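Local coordinates for protein KLLA0C04147p (PDB 5H2D) that binds ergosterol in its oxysterol-binding-related domain, the part described here, and probably transfers sterols, at residues L185-I190 with P406-D411. Numbering follows the deposited sequence.
Sequences LWYLTI and PVTKCD
Tyr187 reaches out from strand 178-190 and meets Thr408, whose hydroxyl makes an ST turn in the loop between strands 400-404 and 411-415. The contact joins the large antiparallel strand system of the OSBP-family lipid-binding domain to a small two-stranded hairpin near the end of the chain. Tyr187 OH and Thr408 OG1 are hydrogen-bonded at 2.8 Å, and OG1 lies in the plane of the ring, at its edge. The same OG1 accepts from Cys410 N at 3.2 Å, a nearly straight bond (162°) that closes the turn. With chi1 at 61°, OG1 sits between the backbone N and the carbonyl carbon of Thr408, where it can serve both partners. The closest carbon-carbon approach is that of the methyl group: Thr408 CG2 lies 3.6 Å from Tyr187 CE2, oblique to the ring. Phe164 stacks on the Tyr187 ring and His405 also meets it, so the ring has partners besides the loop. Replacing Thr408 by an alanine is likely to leave Tyr187 OH and Cys410 N each without this partner and to open a gap beside CE2.

Toward Leu185 and Cys410, both partly exposed, the contact is looser. Leu185 and Thr408 meet tip to tip, with CD2 and CG2 4.0 Å apart. Leu185 CD2 also touches Cys410 SG, at 4.3 Å. Ergosterol lies about 13 Å from the side chain of Leu185. Near Asp411 a water bridges the segments: it lies 2.6 Å from Tyr187 OH and donates to Asp411 O at 2.7 Å.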
loop_
_atom_site.group_PDB
_atom_site.type_symbol
_atom_site.label_atom_id
_atom_site.label_comp_id
_atom_site.label_asym_id
_atom_site.label_seq_id
_atom_site.Cartn_x
_atom_site.Cartn_y
_atom_site.Cartn_z
ATOM N N LEU A 185 -6.468 9.161 5.176
ATOM C CA LEU A 185 -6.810 8.284 6.284
ATOM C C LEU A 185 -7.049 6.860 5.788
ATOM O O LEU A 185 -7.625 6.648 4.714
ATOM C CB LEU A 185 -8.056 8.803 7.003
ATOM C CG LEU A 185 -8.452 8.179 8.335
ATOM C CD1 LEU A 185 -7.348 8.363 9.371
ATOM C CD2 LEU A 185 -9.762 8.801 8.814
ATOM N N TRP A 186 -6.599 5.891 6.574
ATOM C CA TRP A 186 -6.742 4.475 6.257
ATOM C C TRP A 186 -7.696 3.800 7.238
ATOM O O TRP A 186 -7.695 4.105 8.435
ATOM C CB TRP A 186 -5.365 3.804 6.261
ATOM C CG TRP A 186 -4.577 4.400 5.144
ATOM C CD1 TRP A 186 -3.795 5.515 5.200
ATOM C CD2 TRP A 186 -4.591 3.984 3.774
ATOM N NE1 TRP A 186 -3.284 5.792 3.962
ATOM C CE2 TRP A 186 -3.761 4.867 3.066
ATOM C CE3 TRP A 186 -5.195 2.925 3.089
ATOM C CZ2 TRP A 186 -3.530 4.737 1.699
ATOM C CZ3 TRP A 186 -4.969 2.800 1.726
ATOM C CH2 TRP A 186 -4.133 3.693 1.050
ATOM N N TYR A 187 -8.519 2.894 6.714
ATOM C CA TYR A 187 -9.620 2.277 7.448
ATOM C C TYR A 187 -9.440 0.775 7.405
ATOM O O TYR A 187 -9.446 0.182 6.320
ATOM C CB TYR A 187 -10.966 2.630 6.817
ATOM C CG TYR A 187 -11.399 4.073 6.875
ATOM C CD1 TYR A 187 -10.800 5.041 6.068
ATOM C CD2 TYR A 187 -12.454 4.468 7.699
ATOM C CE1 TYR A 187 -11.214 6.367 6.106
ATOM C CE2 TYR A 187 -12.874 5.796 7.745
ATOM C CZ TYR A 187 -12.258 6.740 6.942
ATOM O OH TYR A 187 -12.679 8.057 6.974
ATOM N N LEU A 188 -9.343 0.143 8.569
ATOM C CA LEU A 188 -9.122 -1.292 8.634
ATOM C C LEU A 188 -10.219 -1.893 9.500
ATOM O O LEU A 188 -10.342 -1.539 10.677
ATOM C CB LEU A 188 -7.724 -1.601 9.176
ATOM C CG LEU A 188 -7.149 -2.966 8.792
ATOM C CD1 LEU A 188 -5.628 -2.951 8.857
ATOM C CD2 LEU A 188 -7.706 -4.048 9.710
ATOM N N THR A 189 -11.050 -2.738 8.894
ATOM C CA THR A 189 -12.198 -3.342 9.556
ATOM C C THR A 189 -11.876 -4.796 9.858
ATOM O O THR A 189 -11.436 -5.532 8.971
ATOM C CB THR A 189 -13.449 -3.256 8.678
ATOM O OG1 THR A 189 -13.768 -1.887 8.419
ATOM C CG2 THR A 189 -14.637 -3.928 9.373
ATOM N N ILE A 190 -12.097 -5.216 11.106
ATOM C CA ILE A 190 -11.894 -6.604 11.504
ATOM C C ILE A 190 -13.248 -7.186 11.878
ATOM O O ILE A 190 -14.026 -6.536 12.581
ATOM C CB ILE A 190 -10.910 -6.742 12.678
ATOM C CG1 ILE A 190 -9.494 -6.308 12.277
ATOM C CG2 ILE A 190 -10.909 -8.189 13.181
ATOM C CD1 ILE A 190 -8.777 -7.296 11.371
ATOM N N PRO A 406 -19.491 7.658 8.072
ATOM C CA PRO A 406 -20.397 7.797 9.225
ATOM C C PRO A 406 -19.699 7.755 10.574
ATOM O O PRO A 406 -20.254 8.287 11.541
ATOM C CB PRO A 406 -21.362 6.617 9.053
ATOM C CG PRO A 406 -20.617 5.624 8.229
ATOM C CD PRO A 406 -19.751 6.430 7.303
ATOM N N VAL A 407 -18.519 7.148 10.685
ATOM C CA VAL A 407 -17.832 7.052 11.976
ATOM C C VAL A 407 -16.827 8.175 12.162
ATOM O O VAL A 407 -16.848 8.881 13.172
ATOM C CB VAL A 407 -17.151 5.676 12.124
ATOM C CG1 VAL A 407 -16.337 5.623 13.418
ATOM C CG2 VAL A 407 -18.183 4.570 12.093
ATOM N N THR A 408 -15.921 8.357 11.199
ATOM C CA THR A 408 -14.900 9.392 11.319
ATOM C C THR A 408 -15.419 10.779 10.990
ATOM O O THR A 408 -14.789 11.767 11.382
ATOM C CB THR A 408 -13.728 9.086 10.390
ATOM O OG1 THR A 408 -14.207 9.068 9.040
ATOM C CG2 THR A 408 -13.126 7.740 10.727
ATOM N N LYS A 409 -16.536 10.868 10.264
ATOM C CA LYS A 409 -17.073 12.120 9.754
ATOM C C LYS A 409 -16.094 12.825 8.819
ATOM O O LYS A 409 -16.206 14.036 8.590
ATOM C CB LYS A 409 -17.504 13.034 10.907
ATOM C CG LYS A 409 -18.532 12.338 11.797
ATOM C CD LYS A 409 -19.045 13.209 12.925
ATOM C CE LYS A 409 -20.122 12.465 13.713
ATOM N NZ LYS A 409 -20.660 13.256 14.861
ATOM N N CYS A 410 -15.142 12.077 8.256
ATOM C CA CYS A 410 -14.204 12.584 7.263
ATOM C C CYS A 410 -14.671 12.214 5.860
ATOM O O CYS A 410 -15.344 11.200 5.661
ATOM C CB CYS A 410 -12.795 12.012 7.472
ATOM S SG CYS A 410 -12.020 12.402 9.034
ATOM N N ASP A 411 -14.305 13.059 4.892
ATOM C CA ASP A 411 -14.423 12.683 3.487
ATOM C C ASP A 411 -13.612 11.419 3.234
ATOM O O ASP A 411 -12.478 11.287 3.700
ATOM C CB ASP A 411 -13.902 13.801 2.578
ATOM C CG ASP A 411 -14.857 14.971 2.460
ATOM O OD1 ASP A 411 -16.014 14.860 2.907
ATOM O OD2 ASP A 411 -14.444 16.004 1.894
HETATM O O HOH W 1 -11.242 9.513 5.306
#